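PDB 5US7: VP2 from Human bocavirus 3, which builds the T=1 icosahedral capsid of this parvovirus, sixty copies assembling into the shell that encloses the single-stranded DNA genome. Local coordinates for residues 68-73 and 461-466; 268-273 and 283-288; 242-247 and 434-439; 367-372 and 523-528. One frame throughout, in Å; residues are numbered along the deposited sequence.

In the fold
From the N terminus, the loop after strand 54-65 supplies residues 68-73, and contact 1 closes the widest loop by pairing them with 461-466, which lead into strand 466-482. Nested inside are contact 3, which joins the far part of strand 236-248 to strand 436-438, and, deeper still, contact 2, a local hairpin of 268-273 and 283-288. Contact 4 begins after contact 2 has closed and joins the loop before strand 381-382 (367-372) to the C-terminal tail after strand 466-482 (523-528), crossing contacts 1 and 3. Contacts 1 and 2 lie on opposite sides of the chain's centre, about 77 Å apart between centres; contacts 3 and 4 lie nearer together, about 24 Å.

Contact 1. Residues 68-73 and 461-466; sequences QNNHQY and DSYLNI
Asn70 and Tyr463 make the polar link between these loops. The phenol OH of Tyr463 donates to OD1 of Asn70 at 2.7 Å, coming from above the carbonyl plane, 37° out of it, and so not aimed at a lone pair. CB of Asn70 lies beside the same ring, 3.6 Å from Tyr463 CE2.

The aromatic part belongs to His71. Its imidazole points an edge at the face of Tyr463 in a T-shaped stack, centroids 5.1 Å apart and planes at 89°. His71 CD2 leads, 3.9 Å from Tyr463 CG. Tyr463 reaches both neighbours because its CG sits between the backbone N and the carbonyl carbon (chi1 58°), which brings the ring across to the 68-73 loop, phenol end at Asn70 and base at His71.

Charge plays a lesser part. Asp461 OD2 only approaches Gln72 NE2, at 4.1 Å, while its OD1 forms a salt bridge with Lys451.

In jelly-roll terms, this is a surface contact between the BC and HI loops of the parvovirus beta-barrel, with a second subunit packing against Gln72 and Tyr73.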
loop_
_atom_site.group_PDB
_atom_site.type_symbol
_atom_site.label_atom_id
_atom_site.label_comp_id
_atom_site.label_asym_id
_atom_site.label_seq_id
_atom_site.Cartn_x
_atom_site.Cartn_y
_atom_site.Cartn_z
ATOM N N GLN A 68 -18.325 58.523 91.436
ATOM C CA GLN A 68 -19.548 57.840 91.848
ATOM C C GLN A 68 -19.364 56.839 92.986
ATOM O O GLN A 68 -19.137 55.658 92.729
ATOM C CB GLN A 68 -20.198 57.131 90.660
ATOM C CG GLN A 68 -20.666 58.057 89.573
ATOM C CD GLN A 68 -21.590 59.123 90.094
ATOM O OE1 GLN A 68 -22.380 58.884 90.999
ATOM N NE2 GLN A 68 -21.503 60.310 89.520
ATOM N N ASN A 69 -19.384 57.313 94.232
ATOM C CA ASN A 69 -19.387 56.546 95.492
ATOM C C ASN A 69 -18.030 56.230 96.077
ATOM O O ASN A 69 -18.010 55.544 97.096
ATOM C CB ASN A 69 -20.116 55.198 95.414
ATOM C CG ASN A 69 -21.586 55.337 95.342
ATOM O OD1 ASN A 69 -22.217 54.732 94.493
ATOM N ND2 ASN A 69 -22.156 56.116 96.243
ATOM N N ASN A 70 -16.922 56.618 95.457
ATOM C CA ASN A 70 -15.584 56.240 95.880
ATOM C C ASN A 70 -15.271 54.869 95.312
ATOM O O ASN A 70 -14.261 54.280 95.693
ATOM C CB ASN A 70 -15.382 56.241 97.397
ATOM C CG ASN A 70 -15.644 57.591 98.008
ATOM O OD1 ASN A 70 -15.528 58.617 97.342
ATOM N ND2 ASN A 70 -16.030 57.601 99.274
ATOM N N HIS A 71 -16.155 54.323 94.479
ATOM C CA HIS A 71 -16.096 53.027 93.809
ATOM C C HIS A 71 -16.732 51.925 94.649
ATOM O O HIS A 71 -16.748 50.779 94.210
ATOM C CB HIS A 71 -14.669 52.611 93.421
ATOM C CG HIS A 71 -13.951 53.630 92.590
ATOM N ND1 HIS A 71 -14.244 53.852 91.263
ATOM C CD2 HIS A 71 -12.963 54.498 92.906
ATOM C CE1 HIS A 71 -13.457 54.802 90.795
ATOM N NE2 HIS A 71 -12.672 55.212 91.773
ATOM N N GLN A 72 -17.242 52.230 95.836
ATOM C CA GLN A 72 -17.897 51.247 96.686
ATOM C C GLN A 72 -19.335 51.014 96.215
ATOM O O GLN A 72 -19.752 51.501 95.164
ATOM C CB GLN A 72 -17.816 51.706 98.136
ATOM C CG GLN A 72 -16.402 51.700 98.679
ATOM C CD GLN A 72 -16.303 52.272 100.072
ATOM O OE1 GLN A 72 -17.134 53.075 100.486
ATOM N NE2 GLN A 72 -15.277 51.860 100.806
ATOM N N TYR A 73 -20.114 50.255 96.993
ATOM C CA TYR A 73 -21.492 49.899 96.651
ATOM C C TYR A 73 -22.537 50.458 97.610
ATOM O O TYR A 73 -23.459 51.131 97.149
ATOM C CB TYR A 73 -21.615 48.386 96.485
ATOM C CG TYR A 73 -21.307 47.953 95.074
ATOM C CD1 TYR A 73 -22.327 47.744 94.166
ATOM C CD2 TYR A 73 -20.014 47.831 94.621
ATOM C CE1 TYR A 73 -22.070 47.367 92.876
ATOM C CE2 TYR A 73 -19.751 47.454 93.322
ATOM C CZ TYR A 73 -20.785 47.229 92.451
ATOM O OH TYR A 73 -20.543 46.856 91.158
ATOM N N ASP A 461 -8.115 52.834 101.237
ATOM C CA ASP A 461 -8.733 52.929 99.919
ATOM C C ASP A 461 -8.021 53.947 99.039
ATOM O O ASP A 461 -7.299 53.558 98.115
ATOM C CB ASP A 461 -10.212 53.290 100.056
ATOM C CG ASP A 461 -10.958 53.218 98.735
ATOM O OD1 ASP A 461 -10.348 52.817 97.723
ATOM O OD2 ASP A 461 -12.161 53.552 98.711
ATOM N N SER A 462 -8.198 55.235 99.328
ATOM C CA SER A 462 -7.417 56.299 98.705
ATOM C C SER A 462 -7.222 56.088 97.209
ATOM O O SER A 462 -6.135 55.713 96.770
ATOM C CB SER A 462 -6.060 56.422 99.392
ATOM O OG SER A 462 -5.299 55.244 99.211
ATOM N N TYR A 463 -8.280 56.242 96.433
ATOM C CA TYR A 463 -8.169 56.221 94.987
ATOM C C TYR A 463 -7.618 57.545 94.470
ATOM O O TYR A 463 -7.596 58.558 95.169
ATOM C CB TYR A 463 -9.523 55.920 94.359
ATOM C CG TYR A 463 -10.587 56.907 94.747
ATOM C CD1 TYR A 463 -10.824 58.035 93.987
ATOM C CD2 TYR A 463 -11.339 56.719 95.889
ATOM C CE1 TYR A 463 -11.785 58.938 94.345
ATOM C CE2 TYR A 463 -12.300 57.616 96.255
ATOM C CZ TYR A 463 -12.523 58.724 95.480
ATOM O OH TYR A 463 -13.491 59.627 95.845
ATOM N N LEU A 464 -7.147 57.514 93.231
ATOM C CA LEU A 464 -6.751 58.721 92.523
ATOM C C LEU A 464 -7.969 59.350 91.858
ATOM O O LEU A 464 -8.797 58.652 91.273
ATOM C CB LEU A 464 -5.696 58.394 91.473
ATOM C CG LEU A 464 -5.130 59.576 90.707
ATOM C CD1 LEU A 464 -4.385 60.456 91.675
ATOM C CD2 LEU A 464 -4.216 59.095 89.612
ATOM N N ASN A 465 -8.063 60.672 91.936
ATOM C CA ASN A 465 -9.262 61.396 91.522
ATOM C C ASN A 465 -9.157 61.787 90.053
ATOM O O ASN A 465 -8.313 62.603 89.682
ATOM C CB ASN A 465 -9.460 62.623 92.402
ATOM C CG ASN A 465 -10.776 63.304 92.155
ATOM O OD1 ASN A 465 -11.736 62.680 91.717
ATOM N ND2 ASN A 465 -10.840 64.590 92.457
ATOM N N ILE A 466 -10.028 61.219 89.222
ATOM C CA ILE A 466 -10.037 61.457 87.785
ATOM C C ILE A 466 -11.478 61.582 87.314
ATOM O O ILE A 466 -12.424 61.285 88.042
ATOM C CB ILE A 466 -9.352 60.332 86.991
ATOM C CG1 ILE A 466 -10.097 59.028 87.217
ATOM C CG2 ILE A 466 -7.909 60.190 87.384
ATOM C CD1 ILE A 466 -9.647 57.923 86.329
#

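Contact 2. Residues 268-273 and 283-288; sequences RAQYIR and SRVQPY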
loop_
_atom_site.group_PDB
_atom_site.type_symbol
_atom_site.label_atom_id
_atom_site.label_comp_id
_atom_site.label_asym_id
_atom_site.label_seq_id
_atom_site.Cartn_x
_atom_site.Cartn_y
_atom_site.Cartn_z
ATOM N N ARG A 268 -84.526 46.353 64.023
ATOM C CA ARG A 268 -84.082 46.083 65.373
ATOM C C ARG A 268 -85.207 46.571 66.259
ATOM O O ARG A 268 -86.006 47.403 65.838
ATOM C CB ARG A 268 -82.758 46.791 65.670
ATOM C CG ARG A 268 -82.279 46.623 67.078
ATOM C CD ARG A 268 -82.047 45.169 67.421
ATOM N NE ARG A 268 -80.874 44.611 66.766
ATOM C CZ ARG A 268 -79.670 44.656 67.316
ATOM N NH1 ARG A 268 -79.514 45.215 68.504
ATOM N NH2 ARG A 268 -78.629 44.138 66.698
ATOM N N ALA A 269 -85.279 46.063 67.474
ATOM C CA ALA A 269 -86.339 46.471 68.374
ATOM C C ALA A 269 -85.759 46.775 69.740
ATOM O O ALA A 269 -84.804 46.131 70.180
ATOM C CB ALA A 269 -87.419 45.402 68.474
ATOM N N GLN A 270 -86.333 47.771 70.395
ATOM C CA GLN A 270 -85.952 48.163 71.743
ATOM C C GLN A 270 -87.173 48.000 72.634
ATOM O O GLN A 270 -88.256 48.494 72.311
ATOM C CB GLN A 270 -85.418 49.593 71.758
ATOM C CG GLN A 270 -86.387 50.617 71.212
ATOM C CD GLN A 270 -85.817 52.010 71.201
ATOM O OE1 GLN A 270 -84.608 52.195 71.295
ATOM N NE2 GLN A 270 -86.685 53.003 71.072
ATOM N N TYR A 271 -87.007 47.279 73.731
ATOM C CA TYR A 271 -88.062 47.119 74.712
ATOM C C TYR A 271 -87.742 47.948 75.947
ATOM O O TYR A 271 -86.589 48.052 76.360
ATOM C CB TYR A 271 -88.225 45.649 75.086
ATOM C CG TYR A 271 -89.236 45.413 76.169
ATOM C CD1 TYR A 271 -90.589 45.449 75.893
ATOM C CD2 TYR A 271 -88.839 45.162 77.470
ATOM C CE1 TYR A 271 -91.519 45.240 76.878
ATOM C CE2 TYR A 271 -89.763 44.951 78.464
ATOM C CZ TYR A 271 -91.100 44.989 78.162
ATOM O OH TYR A 271 -92.028 44.777 79.150
ATOM N N ILE A 272 -88.773 48.543 76.534
ATOM C CA ILE A 272 -88.608 49.421 77.684
ATOM C C ILE A 272 -89.631 49.038 78.742
ATOM O O ILE A 272 -90.788 48.754 78.422
ATOM C CB ILE A 272 -88.748 50.901 77.275
ATOM C CG1 ILE A 272 -87.605 51.293 76.344
ATOM C CG2 ILE A 272 -88.756 51.803 78.487
ATOM C CD1 ILE A 272 -87.778 52.638 75.710
ATOM N N ARG A 273 -89.206 49.036 80.004
ATOM C CA ARG A 273 -90.080 48.640 81.097
ATOM C C ARG A 273 -91.147 49.699 81.356
ATOM O O ARG A 273 -91.255 50.714 80.663
ATOM C CB ARG A 273 -89.294 48.418 82.382
ATOM C CG ARG A 273 -88.380 47.226 82.425
ATOM C CD ARG A 273 -87.783 47.157 83.816
ATOM N NE ARG A 273 -86.869 46.041 83.994
ATOM C CZ ARG A 273 -85.592 46.082 83.646
ATOM N NH1 ARG A 273 -85.111 47.173 83.087
ATOM N NH2 ARG A 273 -84.807 45.032 83.831
ATOM N N SER A 283 -90.553 49.169 70.220
ATOM C CA SER A 283 -90.576 49.902 68.966
ATOM C C SER A 283 -89.227 49.705 68.305
ATOM O O SER A 283 -88.263 49.298 68.951
ATOM C CB SER A 283 -90.867 51.388 69.187
ATOM O OG SER A 283 -89.845 51.992 69.955
ATOM N N ARG A 284 -89.152 49.983 67.010
ATOM C CA ARG A 284 -87.882 49.802 66.330
ATOM C C ARG A 284 -87.009 51.029 66.507
ATOM O O ARG A 284 -87.494 52.162 66.519
ATOM C CB ARG A 284 -88.067 49.487 64.846
ATOM C CG ARG A 284 -88.466 50.605 63.941
ATOM C CD ARG A 284 -88.259 50.122 62.523
ATOM N NE ARG A 284 -89.145 49.012 62.201
ATOM C CZ ARG A 284 -88.910 48.121 61.248
ATOM N NH1 ARG A 284 -87.797 48.188 60.537
ATOM N NH2 ARG A 284 -89.776 47.150 61.018
ATOM N N VAL A 285 -85.709 50.791 66.674
ATOM C CA VAL A 285 -84.782 51.882 66.913
ATOM C C VAL A 285 -84.678 52.730 65.656
ATOM O O VAL A 285 -84.739 52.220 64.532
ATOM C CB VAL A 285 -83.412 51.341 67.358
ATOM C CG1 VAL A 285 -83.549 50.582 68.662
ATOM C CG2 VAL A 285 -82.834 50.445 66.314
ATOM N N GLN A 286 -84.542 54.036 65.845
ATOM C CA GLN A 286 -84.620 54.980 64.750
ATOM C C GLN A 286 -83.422 54.815 63.825
ATOM O O GLN A 286 -82.465 54.124 64.156
ATOM C CB GLN A 286 -84.699 56.394 65.302
ATOM C CG GLN A 286 -85.950 56.655 66.099
ATOM C CD GLN A 286 -87.200 56.441 65.288
ATOM O OE1 GLN A 286 -87.245 56.756 64.101
ATOM N NE2 GLN A 286 -88.233 55.913 65.926
ATOM N N PRO A 287 -83.464 55.397 62.625
ATOM C CA PRO A 287 -82.274 55.325 61.768
ATOM C C PRO A 287 -81.097 56.101 62.323
ATOM O O PRO A 287 -79.954 55.644 62.210
ATOM C CB PRO A 287 -82.767 55.909 60.441
ATOM C CG PRO A 287 -84.222 55.688 60.459
ATOM C CD PRO A 287 -84.632 55.889 61.882
ATOM N N TYR A 288 -81.342 57.264 62.928
ATOM C CA TYR A 288 -80.248 58.090 63.417
ATOM C C TYR A 288 -79.541 57.483 64.618
ATOM O O TYR A 288 -78.365 57.778 64.842
ATOM C CB TYR A 288 -80.758 59.490 63.754
ATOM C CG TYR A 288 -81.919 59.511 64.710
ATOM C CD1 TYR A 288 -81.719 59.438 66.076
ATOM C CD2 TYR A 288 -83.214 59.645 64.245
ATOM C CE1 TYR A 288 -82.780 59.464 66.947
ATOM C CE2 TYR A 288 -84.276 59.686 65.106
ATOM C CZ TYR A 288 -84.056 59.587 66.456
ATOM O OH TYR A 288 -85.119 59.621 67.325
#
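Gln270 and Ser283 face each other as an antiparallel hydrogen-bonded pair, and two backbone bonds hold them. Gln270 N donates to Ser283 O at 2.9 Å, nearly straight at 173°, while Ser283 N returns a longer bond to Gln270 O at 3.2 Å. That carbonyl of Gln270 has a second donor in the hydroxyl of Thr282, so the pairing is reinforced at one end.

Next come the side chains of the same pair, which lie on one face of the small sheet. Gln270 takes its CG into the position between backbone N and carbonyl carbon (chi1 57°) and then runs extended, which carries the aliphatic part over Ser283 and puts NE2 3.5 Å from Ser283 OG.

Packing takes over past the end of the paired residues, where Val285 fills the angle between Gln270 and Arg268. One methyl, CG1, lies against the amide end of Gln270, 3.3 Å from Gln270 OE1, and also 3.7 Å from its CB; the other, CG2, lies 3.7 Å from Arg268 CB, the side chains of Arg268 and Val285 running side by side in the same direction. Arg284 instead sends its guanidinium out of the hairpin to a third subunit, where it meets Glu175 in a salt bridge and the carbonyls of Thr359 and Gly362. Arg273 likewise pairs with Asp349 and Glu351 of that subunit.

The whole is a two-stranded beta hairpin, 269-272 with 281-284, carried far from the barrel on the long GH loop characteristic of parvovirus capsid proteins and used here to grip a neighbouring subunit.

Contact 3. Residues 242-247 and 434-439; sequences FDCEWI and GSIAMD
SG of Cys244 sits in the fork of Ile436, 3.4 Å from both Ile436 CG2 and Ile436 CD1, meeting both arms of that side chain at once. This is where the two ends of the GH loop of the jelly roll come together, since residues 242-247 belong to the irregular far part of strand 236-248, the G strand, and 436-438 is a short strand shortly before the H strand, 445-449. The join rests on apolar side-chain packing, with no backbone pairing; Glu245 adds its carbonyl O, 3.6 Å from Ile436 CD1. Strand 436-438 spends its backbone bonds on the parallel strand 417-419 and its flanks.

Cys244 holds its sulfur anti to the backbone N (chi1 178°), and that direction sends SG onto Ile436. CD1 of the isoleucine is shared, for it also packs on Ile247, 3.5 Å from CG1. Glu245 contributes little beyond its backbone here; its carboxylate makes a salt bridge to Lys425 of a third subunit. Strand 119-138 also packs on the segment, Met127 touching Phe242, Pro124 Cys244 and Phe122 Ile247.

Met438 closes the far end of the contact. Its chain is bent at the last torsion (chi3 83°), turning the methyl back so that CE touches CB of Cys244 at 3.9 Å. Phe242 receives the same group at its rim in a Met-aromatic contact: SD is 5.2 Å from the ring centroid, 75° off the normal, and Met438 CE lies in the ring plane, 3.9 Å from Phe242 CD1.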
loop_
_atom_site.group_PDB
_atom_site.type_symbol
_atom_site.label_atom_id
_atom_site.label_comp_id
_atom_site.label_asym_id
_atom_site.label_seq_id
_atom_site.Cartn_x
_atom_site.Cartn_y
_atom_site.Cartn_z
ATOM N N PHE A 242 -34.730 46.385 67.249
ATOM C CA PHE A 242 -36.013 46.569 67.904
ATOM C C PHE A 242 -37.019 45.580 67.346
ATOM O O PHE A 242 -37.161 45.455 66.126
ATOM C CB PHE A 242 -36.529 47.983 67.694
ATOM C CG PHE A 242 -35.701 49.040 68.339
ATOM C CD1 PHE A 242 -35.994 49.486 69.602
ATOM C CD2 PHE A 242 -34.623 49.582 67.682
ATOM C CE1 PHE A 242 -35.240 50.465 70.184
ATOM C CE2 PHE A 242 -33.863 50.554 68.266
ATOM C CZ PHE A 242 -34.171 50.997 69.514
ATOM N N ASP A 243 -37.704 44.872 68.239
ATOM C CA ASP A 243 -38.952 44.215 67.869
ATOM C C ASP A 243 -40.083 45.231 67.890
ATOM O O ASP A 243 -40.688 45.535 66.856
ATOM C CB ASP A 243 -39.237 43.058 68.827
ATOM C CG ASP A 243 -40.481 42.274 68.453
ATOM O OD1 ASP A 243 -41.098 42.568 67.407
ATOM O OD2 ASP A 243 -40.845 41.354 69.215
ATOM N N CYS A 244 -40.365 45.764 69.067
ATOM C CA CYS A 244 -41.149 46.980 69.285
ATOM C C CYS A 244 -42.543 46.859 68.663
ATOM O O CYS A 244 -43.090 45.758 68.533
ATOM C CB CYS A 244 -40.312 48.125 68.747
ATOM S SG CYS A 244 -41.022 49.750 68.827
ATOM N N GLU A 245 -43.102 47.986 68.242
ATOM C CA GLU A 245 -44.458 48.058 67.723
ATOM C C GLU A 245 -44.592 49.393 67.013
ATOM O O GLU A 245 -43.802 50.308 67.243
ATOM C CB GLU A 245 -45.492 47.916 68.842
ATOM C CG GLU A 245 -46.925 47.823 68.374
ATOM C CD GLU A 245 -47.902 47.726 69.523
ATOM O OE1 GLU A 245 -47.455 47.779 70.687
ATOM O OE2 GLU A 245 -49.118 47.605 69.264
ATOM N N TRP A 246 -45.604 49.512 66.167
ATOM C CA TRP A 246 -45.815 50.771 65.475
ATOM C C TRP A 246 -46.406 51.814 66.405
ATOM O O TRP A 246 -47.214 51.506 67.280
ATOM C CB TRP A 246 -46.728 50.576 64.281
ATOM C CG TRP A 246 -46.086 49.828 63.207
ATOM C CD1 TRP A 246 -46.204 48.508 62.954
ATOM C CD2 TRP A 246 -45.187 50.348 62.235
ATOM N NE1 TRP A 246 -45.446 48.167 61.869
ATOM C CE2 TRP A 246 -44.805 49.285 61.415
ATOM C CE3 TRP A 246 -44.668 51.614 61.981
ATOM C CZ2 TRP A 246 -43.940 49.449 60.348
ATOM C CZ3 TRP A 246 -43.815 51.774 60.927
ATOM C CH2 TRP A 246 -43.458 50.702 60.123
ATOM N N ILE A 247 -45.980 53.055 66.216
ATOM C CA ILE A 247 -46.626 54.217 66.806
ATOM C C ILE A 247 -47.537 54.797 65.748
ATOM O O ILE A 247 -47.071 55.257 64.701
ATOM C CB ILE A 247 -45.608 55.261 67.263
ATOM C CG1 ILE A 247 -44.723 54.682 68.339
ATOM C CG2 ILE A 247 -46.320 56.475 67.798
ATOM C CD1 ILE A 247 -43.520 55.503 68.573
ATOM N N GLY A 434 -47.833 55.941 77.013
ATOM C CA GLY A 434 -47.534 55.954 75.601
ATOM C C GLY A 434 -46.236 55.293 75.207
ATOM O O GLY A 434 -45.944 55.211 74.011
ATOM N N SER A 435 -45.453 54.815 76.164
ATOM C CA SER A 435 -44.201 54.158 75.838
ATOM C C SER A 435 -44.470 52.864 75.083
ATOM O O SER A 435 -45.572 52.320 75.107
ATOM C CB SER A 435 -43.410 53.866 77.104
ATOM O OG SER A 435 -43.075 55.067 77.767
ATOM N N ILE A 436 -43.457 52.379 74.390
ATOM C CA ILE A 436 -43.553 51.108 73.693
ATOM C C ILE A 436 -42.887 50.067 74.568
ATOM O O ILE A 436 -41.660 50.039 74.694
ATOM C CB ILE A 436 -42.892 51.153 72.314
ATOM C CG1 ILE A 436 -43.640 52.092 71.386
ATOM C CG2 ILE A 436 -42.868 49.775 71.717
ATOM C CD1 ILE A 436 -42.920 52.314 70.112
ATOM N N ALA A 437 -43.682 49.195 75.160
ATOM C CA ALA A 437 -43.127 48.113 75.947
ATOM C C ALA A 437 -42.585 47.056 75.007
ATOM O O ALA A 437 -43.243 46.681 74.035
ATOM C CB ALA A 437 -44.182 47.522 76.873
ATOM N N MET A 438 -41.373 46.598 75.276
ATOM C CA MET A 438 -40.796 45.518 74.503
ATOM C C MET A 438 -40.036 44.598 75.438
ATOM O O MET A 438 -39.628 44.988 76.533
ATOM C CB MET A 438 -39.893 46.039 73.387
ATOM C CG MET A 438 -38.706 46.818 73.858
ATOM S SD MET A 438 -37.865 47.559 72.455
ATOM C CE MET A 438 -38.859 49.016 72.226
ATOM N N ASP A 439 -39.879 43.353 74.997
ATOM C CA ASP A 439 -39.217 42.353 75.819
ATOM C C ASP A 439 -37.790 42.774 76.127
ATOM O O ASP A 439 -37.396 42.877 77.292
ATOM C CB ASP A 439 -39.248 41.001 75.111
ATOM C CG ASP A 439 -38.718 39.880 75.975
ATOM O OD1 ASP A 439 -38.431 40.122 77.167
ATOM O OD2 ASP A 439 -38.581 38.751 75.458
#

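Contact 4. Residues 367-372 and 523-528; sequences GNIISN and TTWDMC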
loop_
_atom_site.group_PDB
_atom_site.type_symbol
_atom_site.label_atom_id
_atom_site.label_comp_id
_atom_site.label_asym_id
_atom_site.label_seq_id
_atom_site.Cartn_x
_atom_site.Cartn_y
_atom_site.Cartn_z
ATOM N N GLY A 367 -42.450 75.331 85.145
ATOM C CA GLY A 367 -43.431 75.117 84.105
ATOM C C GLY A 367 -43.841 73.667 84.157
ATOM O O GLY A 367 -43.014 72.806 84.406
ATOM N N ASN A 368 -45.115 73.396 83.904
ATOM C CA ASN A 368 -45.642 72.042 83.939
ATOM C C ASN A 368 -46.598 71.875 82.772
ATOM O O ASN A 368 -47.502 72.691 82.584
ATOM C CB ASN A 368 -46.325 71.751 85.276
ATOM C CG ASN A 368 -47.378 72.769 85.621
ATOM O OD1 ASN A 368 -47.435 73.841 85.027
ATOM N ND2 ASN A 368 -48.211 72.451 86.600
ATOM N N ILE A 369 -46.380 70.831 81.978
ATOM C CA ILE A 369 -47.035 70.761 80.681
ATOM C C ILE A 369 -48.462 70.239 80.783
ATOM O O ILE A 369 -49.309 70.593 79.955
ATOM C CB ILE A 369 -46.180 69.917 79.731
ATOM C CG1 ILE A 369 -44.767 70.470 79.704
ATOM C CG2 ILE A 369 -46.713 70.000 78.338
ATOM C CD1 ILE A 369 -44.706 71.896 79.257
ATOM N N ILE A 370 -48.763 69.424 81.789
ATOM C CA ILE A 370 -50.073 68.796 81.947
ATOM C C ILE A 370 -50.337 67.975 80.689
ATOM O O ILE A 370 -49.435 67.292 80.198
ATOM C CB ILE A 370 -51.178 69.834 82.221
ATOM C CG1 ILE A 370 -50.775 70.717 83.390
ATOM C CG2 ILE A 370 -52.452 69.169 82.692
ATOM C CD1 ILE A 370 -51.713 71.867 83.629
ATOM N N SER A 371 -51.544 68.055 80.138
ATOM C CA SER A 371 -51.931 67.261 78.981
ATOM C C SER A 371 -53.347 67.650 78.593
ATOM O O SER A 371 -54.100 68.203 79.398
ATOM C CB SER A 371 -51.860 65.761 79.254
ATOM O OG SER A 371 -52.265 65.028 78.118
ATOM N N ASN A 372 -53.704 67.333 77.360
ATOM C CA ASN A 372 -54.971 67.735 76.776
ATOM C C ASN A 372 -55.523 66.578 75.967
ATOM O O ASN A 372 -54.782 65.656 75.606
ATOM C CB ASN A 372 -54.809 68.968 75.878
ATOM C CG ASN A 372 -54.560 70.228 76.665
ATOM O OD1 ASN A 372 -54.894 70.313 77.843
ATOM N ND2 ASN A 372 -53.986 71.227 76.010
ATOM N N THR A 523 -44.311 75.981 76.619
ATOM C CA THR A 523 -45.019 76.213 77.872
ATOM C C THR A 523 -46.146 75.216 78.087
ATOM O O THR A 523 -46.341 74.733 79.205
ATOM C CB THR A 523 -45.567 77.634 77.917
ATOM O OG1 THR A 523 -46.458 77.836 76.816
ATOM C CG2 THR A 523 -44.437 78.632 77.839
ATOM N N THR A 524 -46.906 74.902 77.044
ATOM C CA THR A 524 -48.099 74.091 77.206
ATOM C C THR A 524 -48.202 73.119 76.042
ATOM O O THR A 524 -47.269 72.945 75.260
ATOM C CB THR A 524 -49.359 74.964 77.277
ATOM O OG1 THR A 524 -49.464 75.741 76.078
ATOM C CG2 THR A 524 -49.333 75.892 78.489
ATOM N N TRP A 525 -49.337 72.441 75.985
ATOM C CA TRP A 525 -49.871 71.819 74.786
ATOM C C TRP A 525 -50.474 72.945 73.941
ATOM O O TRP A 525 -50.826 73.988 74.489
ATOM C CB TRP A 525 -50.923 70.797 75.195
ATOM C CG TRP A 525 -50.341 69.617 75.846
ATOM C CD1 TRP A 525 -49.734 69.588 77.051
ATOM C CD2 TRP A 525 -50.455 68.259 75.421
ATOM N NE1 TRP A 525 -49.359 68.312 77.364
ATOM C CE2 TRP A 525 -49.806 67.472 76.380
ATOM C CE3 TRP A 525 -51.016 67.633 74.310
ATOM C CZ2 TRP A 525 -49.698 66.100 76.265
ATOM C CZ3 TRP A 525 -50.904 66.272 74.201
ATOM C CH2 TRP A 525 -50.248 65.518 75.165
ATOM N N ASP A 526 -50.606 72.770 72.629
ATOM C CA ASP A 526 -50.215 71.566 71.925
ATOM C C ASP A 526 -48.829 71.691 71.335
ATOM O O ASP A 526 -48.395 70.816 70.601
ATOM C CB ASP A 526 -51.220 71.244 70.821
ATOM C CG ASP A 526 -52.557 70.788 71.363
ATOM O OD1 ASP A 526 -52.631 70.442 72.560
ATOM O OD2 ASP A 526 -53.534 70.765 70.589
ATOM N N MET A 527 -48.137 72.794 71.604
ATOM C CA MET A 527 -46.715 72.800 71.312
ATOM C C MET A 527 -46.066 71.690 72.126
ATOM O O MET A 527 -46.503 71.380 73.233
ATOM C CB MET A 527 -46.100 74.171 71.605
ATOM C CG MET A 527 -46.063 74.583 73.048
ATOM S SD MET A 527 -45.642 76.318 73.291
ATOM C CE MET A 527 -47.256 77.076 73.263
ATOM N N CYS A 528 -45.009 71.100 71.570
ATOM C CA CYS A 528 -44.516 69.732 71.757
ATOM C C CYS A 528 -45.159 68.789 70.748
ATOM O O CYS A 528 -44.702 67.660 70.605
ATOM C CB CYS A 528 -44.739 69.173 73.173
ATOM S SG CYS A 528 -43.906 70.032 74.519
#
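Trp525 packs its indole against residues 369-372, and this is the dense half of a contact between two loops without regular secondary structure: the long GH loop of the parvovirus jelly roll and the C-terminal tail that follows the last barrel strand, 466-482. CA of Ser371 sits over the five-membered ring as a CH-pi contact, 3.5 Å from its centroid and 28° off the normal, and the backbone N of Asn372 lies over the same face. Ile369 approaches from the pyrrole end, its CG2 3.3 Å from Trp525 CD1, the two side chains crossing at about a right angle. The indole NE1 is turned to the carbonyl of Ile370, at 3.0 Å from O, but the bond is bent (133° at the hydrogen) and weak. On the face that Ser371 CA covers, toward the six-membered ring, CB of Ser371 lies 3.7 Å from Trp525 CZ2, while its hydroxyl is taken by Tyr408.

The other half faces solvent. Thr523 and Thr524 are exposed, their CB atoms pointing away from 367-372, and toward that segment they offer mainly backbone: Ile369 CD1 rests on Thr523 O at 3.3 Å. Asp526 turns its OD2 to a salt bridge with Arg492, part of a probable nuclear localization signal. At this solvent edge, within the tail, Thr524 OG1 donates to Trp525 O at 2.7 Å.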